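Local coordinates for glycosyltransferase (Streptomyces halstedii, PDB 3WAD), which belongs to the GT-B clan of glycosyltransferases, enzymes built from two domains that each carry a parallel beta-sheet flanked by helices, at residues S100-Y103 and E104-D108; V193-T196 and E197-T201. All coordinates share one frame; numbering follows the deposited sequence.

Contacts 1 and 2 illustrate how short-range packing within a chain is tied into a wider fold. Residues 100-108 form the last turns of helix 89-106 and its exit, whereas residues 193-201 lead from a loop into the short helix 198-201. Both belong to the N-terminal domain and lie to one side of the molecule's centre. Their centres are 16 Å apart and their nearest atoms about 8 Å, without touching. Helix 179-188 is shared: Trp183 and Lys187 meet contact 1, while Ala181, Leu184 and Ala185 meet contact 2. Trp157 of helix 156-168 is a second common neighbour, packing against Tyr103 in one and Val200 in the other.

Contact 1: residues S100-Y103 and E104-D108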
loop_
_atom_site.group_PDB
_atom_site.type_symbol
_atom_site.label_atom_id
_atom_site.label_comp_id
_atom_site.label_asym_id
_atom_site.label_seq_id
_atom_site.Cartn_x
_atom_site.Cartn_y
_atom_site.Cartn_z
ATOM N N SER B 100 -30.371 11.746 2.789
ATOM C CA SER B 100 -30.681 10.402 3.220
ATOM C C SER B 100 -31.026 9.547 1.972
ATOM O O SER B 100 -30.641 8.390 1.901
ATOM C CB SER B 100 -31.771 10.392 4.297
ATOM O OG SER B 100 -33.028 10.460 3.623
ATOM N N GLN B 101 -31.683 10.113 0.964
ATOM C CA GLN B 101 -31.992 9.340 -0.252
ATOM C C GLN B 101 -30.796 9.114 -1.114
ATOM O O GLN B 101 -30.564 8.015 -1.586
ATOM C CB GLN B 101 -33.119 9.982 -1.051
ATOM C CG GLN B 101 -34.334 9.788 -0.230
ATOM C CD GLN B 101 -35.544 10.415 -0.806
ATOM O OE1 GLN B 101 -35.472 11.347 -1.609
ATOM N NE2 GLN B 101 -36.701 9.923 -0.356
ATOM N N ILE B 102 -30.039 10.176 -1.344
ATOM C CA ILE B 102 -28.813 10.057 -2.096
ATOM C C ILE B 102 -27.811 9.045 -1.460
ATOM O O ILE B 102 -27.127 8.258 -2.162
ATOM C CB ILE B 102 -28.164 11.432 -2.172
ATOM C CG1 ILE B 102 -29.056 12.330 -3.022
ATOM C CG2 ILE B 102 -26.719 11.310 -2.711
ATOM C CD1 ILE B 102 -28.780 13.862 -2.881
ATOM N N TYR B 103 -27.711 9.071 -0.135
ATOM C CA TYR B 103 -26.668 8.268 0.494
ATOM C C TYR B 103 -27.128 6.823 0.509
ATOM O O TYR B 103 -26.319 5.924 0.404
ATOM C CB TYR B 103 -26.327 8.761 1.899
ATOM C CG TYR B 103 -25.566 10.109 1.924
ATOM C CD1 TYR B 103 -24.866 10.574 0.790
ATOM C CD2 TYR B 103 -25.568 10.928 3.104
ATOM C CE1 TYR B 103 -24.181 11.794 0.809
ATOM C CE2 TYR B 103 -24.877 12.193 3.122
ATOM C CZ TYR B 103 -24.170 12.597 1.986
ATOM O OH TYR B 103 -23.473 13.816 1.983
ATOM N N GLU B 104 -28.442 6.627 0.566
ATOM C CA GLU B 104 -28.981 5.302 0.431
ATOM C C GLU B 104 -28.619 4.690 -0.909
ATOM O O GLU B 104 -28.204 3.510 -0.970
ATOM C CB GLU B 104 -30.494 5.268 0.631
ATOM C CG GLU B 104 -31.054 3.835 0.351
ATOM C CD GLU B 104 -30.703 2.835 1.434
ATOM O OE1 GLU B 104 -30.126 3.190 2.530
ATOM O OE2 GLU B 104 -30.986 1.630 1.155
ATOM N N TYR B 105 -28.835 5.472 -1.977
ATOM C CA TYR B 105 -28.444 5.099 -3.336
ATOM C C TYR B 105 -26.955 4.673 -3.416
ATOM O O TYR B 105 -26.618 3.740 -4.128
ATOM C CB TYR B 105 -28.656 6.320 -4.249
ATOM C CG TYR B 105 -28.384 6.038 -5.687
ATOM C CD1 TYR B 105 -29.430 5.698 -6.562
ATOM C CD2 TYR B 105 -27.096 6.142 -6.185
ATOM C CE1 TYR B 105 -29.179 5.450 -7.920
ATOM C CE2 TYR B 105 -26.822 5.869 -7.532
ATOM C CZ TYR B 105 -27.866 5.528 -8.374
ATOM O OH TYR B 105 -27.603 5.325 -9.675
ATOM N N MET B 106 -26.094 5.399 -2.720
ATOM C CA MET B 106 -24.650 5.188 -2.701
ATOM C C MET B 106 -24.184 3.987 -1.861
ATOM O O MET B 106 -23.020 3.572 -2.021
ATOM C CB MET B 106 -23.917 6.455 -2.188
ATOM C CG MET B 106 -23.869 7.510 -3.254
ATOM S SD MET B 106 -23.661 9.145 -2.519
ATOM C CE MET B 106 -22.116 8.949 -1.627
ATOM N N ALA B 107 -25.033 3.488 -0.946
ATOM C CA ALA B 107 -24.761 2.267 -0.147
ATOM C C ALA B 107 -26.090 1.551 0.121
ATOM O O ALA B 107 -26.696 1.666 1.207
ATOM C CB ALA B 107 -23.980 2.583 1.173
ATOM N N ASP B 108 -26.495 0.851 -0.930
ATOM C CA ASP B 108 -27.616 -0.002 -1.116
ATOM C C ASP B 108 -28.075 -0.949 -0.061
ATOM O O ASP B 108 -27.287 -1.412 0.682
ATOM C CB ASP B 108 -27.246 -1.019 -2.306
ATOM C CG ASP B 108 -27.979 -0.634 -3.404
ATOM O OD1 ASP B 108 -28.680 0.352 -2.952
ATOM O OD2 ASP B 108 -27.856 -1.053 -4.566
#
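At the edge of the Tyr103 ring, close to its plane, sits the sulfur of Met106, three residues on along the same helix. SD is 5.1 Å from the ring centroid and 84° off the ring normal, a Met-aromatic contact made edge-on. The nearest ring atom is CD1, 3.8 Å from SD. Other parts of the chain complete the surroundings of this buried ring: Trp157 meets it edge-to-face, and Tyr99 obliquely. The Tyr105 ring stands differently: its CG lies anti to the backbone N (chi1 -176°), which sends the ring away from residues 100-103; Tyr105 CB, placed by the helix backbone, is 3.2 Å from Ile102 O.

This is the C-terminal end of helix 89-106, in the N-terminal half of a GT-B glycosyltransferase. Regular i to i+4 bonds run from Glu104 N to Ser100 O, from Tyr105 N to Gln101 O and from Met106 N to Ile102 O; that of Tyr105 is the straightest, at 169°. A weak bond from Ala107 N to Tyr103 O follows as the chain leaves the helix.

The Met106 side chain follows those of Ile102 and Tyr103, and its SD also rests 3.8 Å from Ile102 CG2. The bend at chi3 keeps Met106 CE beside the ring, at 4.0 Å from Tyr103 CD1. Glu104 swings its carboxylate away from residues 100-103: OE1 receives a salt bridge from Lys187 and a hydrogen bond from Trp183 NE1, two donors that would favour the charged form. Lys187 NZ also bonds Ala107 O, joining this helix end to helix 179-188.

Contact 2: residues V193-T196 and E197-T201; sequences VAFT and ESLVT
Phe195 and Leu199 pass one another head to tail where the loop after helix 179-188 turns into the short helix 198-201, in the N-terminal half of this GT-B fold. Ring atom CD1 of Phe195 lies 4.2 Å from Leu199 CD1, which approaches obliquely. Val200 crosses the same ring at a slant and places CG2 in plane at its edge, 3.7 Å from Phe195 CE1. Over one face lies the backbone N of Glu197. The Glu197 side chain runs alongside the phenylalanine, its carboxylate plane turned 78° from the ring, and OE1 comes near CZ. That carboxylate has partners beyond the turn, a salt bridge from Arg161 to OE1 and a hydrogen bond from Asn165 to OE2, while the ring also packs on Ala181, Leu184 and Ala185.

Leu199 also reaches back to the start of the loop. Its CD1 touches Val193 CG1 and sits 3.4 Å from Ala194 O, and the side chain crosses that of Thr196 at about a right angle. An i to i+3 backbone bond joins Leu199 N to Thr196 O at 3.0 Å, with the donor 56° out of the carbonyl plane. Both hydroxyls beside it lie between backbone N and carbonyl carbon, at chi1 44° for Thr196 and likewise for Ser198, and this brings Thr196 OG1 and Ser198 OG into a 2.8 Å hydrogen bond.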
loop_
_atom_site.group_PDB
_atom_site.type_symbol
_atom_site.label_atom_id
_atom_site.label_comp_id
_atom_site.label_asym_id
_atom_site.label_seq_id
_atom_site.Cartn_x
_atom_site.Cartn_y
_atom_site.Cartn_z
ATOM N N VAL B 193 -30.805 -3.818 13.770
ATOM C CA VAL B 193 -29.976 -2.688 14.266
ATOM C C VAL B 193 -30.958 -1.584 14.532
ATOM O O VAL B 193 -31.848 -1.188 13.670
ATOM C CB VAL B 193 -28.890 -2.213 13.237
ATOM C CG1 VAL B 193 -28.202 -0.901 13.628
ATOM C CG2 VAL B 193 -27.844 -3.248 13.050
ATOM N N ALA B 194 -30.840 -1.099 15.763
ATOM C CA ALA B 194 -31.775 -0.088 16.282
ATOM C C ALA B 194 -31.189 1.269 15.966
ATOM O O ALA B 194 -29.964 1.424 16.085
ATOM C CB ALA B 194 -31.917 -0.266 17.832
ATOM N N PHE B 195 -31.999 2.276 15.618
ATOM C CA PHE B 195 -31.419 3.651 15.596
ATOM C C PHE B 195 -30.779 4.111 16.902
ATOM O O PHE B 195 -31.453 4.133 17.933
ATOM C CB PHE B 195 -32.407 4.701 15.127
ATOM C CG PHE B 195 -31.789 6.059 15.034
ATOM C CD1 PHE B 195 -30.905 6.370 13.958
ATOM C CD2 PHE B 195 -31.993 7.016 16.066
ATOM C CE1 PHE B 195 -30.277 7.621 13.878
ATOM C CE2 PHE B 195 -31.377 8.304 15.990
ATOM C CZ PHE B 195 -30.514 8.601 14.904
ATOM N N THR B 196 -29.487 4.452 16.883
ATOM C CA THR B 196 -28.877 5.262 17.927
ATOM C C THR B 196 -28.263 6.438 17.193
ATOM O O THR B 196 -28.005 6.337 15.975
ATOM C CB THR B 196 -27.686 4.549 18.576
ATOM O OG1 THR B 196 -26.861 3.932 17.546
ATOM C CG2 THR B 196 -28.148 3.477 19.577
ATOM N N GLU B 197 -27.909 7.485 17.933
ATOM C CA GLU B 197 -27.275 8.646 17.352
ATOM C C GLU B 197 -25.864 8.285 16.830
ATOM O O GLU B 197 -25.317 8.901 15.930
ATOM C CB GLU B 197 -27.252 9.809 18.347
ATOM C CG GLU B 197 -26.619 11.126 17.828
ATOM C CD GLU B 197 -27.373 11.810 16.636
ATOM O OE1 GLU B 197 -28.535 11.456 16.359
ATOM O OE2 GLU B 197 -26.797 12.726 15.972
ATOM N N SER B 198 -25.291 7.245 17.395
ATOM C CA SER B 198 -23.978 6.845 16.986
ATOM C C SER B 198 -24.018 6.270 15.551
ATOM O O SER B 198 -22.996 6.203 14.897
ATOM C CB SER B 198 -23.432 5.850 18.005
ATOM O OG SER B 198 -24.189 4.683 17.811
ATOM N N LEU B 199 -25.199 5.937 15.020
ATOM C CA LEU B 199 -25.314 5.499 13.602
ATOM C C LEU B 199 -25.072 6.681 12.642
ATOM O O LEU B 199 -24.695 6.497 11.473
ATOM C CB LEU B 199 -26.713 4.906 13.276
ATOM C CG LEU B 199 -26.989 3.563 13.997
ATOM C CD1 LEU B 199 -28.329 3.111 13.594
ATOM C CD2 LEU B 199 -25.920 2.487 13.632
ATOM N N VAL B 200 -25.315 7.882 13.154
ATOM C CA VAL B 200 -25.188 9.070 12.338
ATOM C C VAL B 200 -23.774 9.532 12.249
ATOM O O VAL B 200 -23.295 9.897 11.154
ATOM C CB VAL B 200 -26.057 10.256 12.890
ATOM C CG1 VAL B 200 -25.683 11.507 12.113
ATOM C CG2 VAL B 200 -27.573 9.928 12.718
ATOM N N THR B 201 -23.083 9.543 13.401
ATOM C CA THR B 201 -21.761 10.118 13.417
ATOM C C THR B 201 -20.584 9.250 13.860
ATOM O O THR B 201 -19.426 9.745 13.854
ATOM C CB THR B 201 -21.778 11.410 14.207
ATOM O OG1 THR B 201 -22.390 11.143 15.462
ATOM C CG2 THR B 201 -22.585 12.588 13.393
#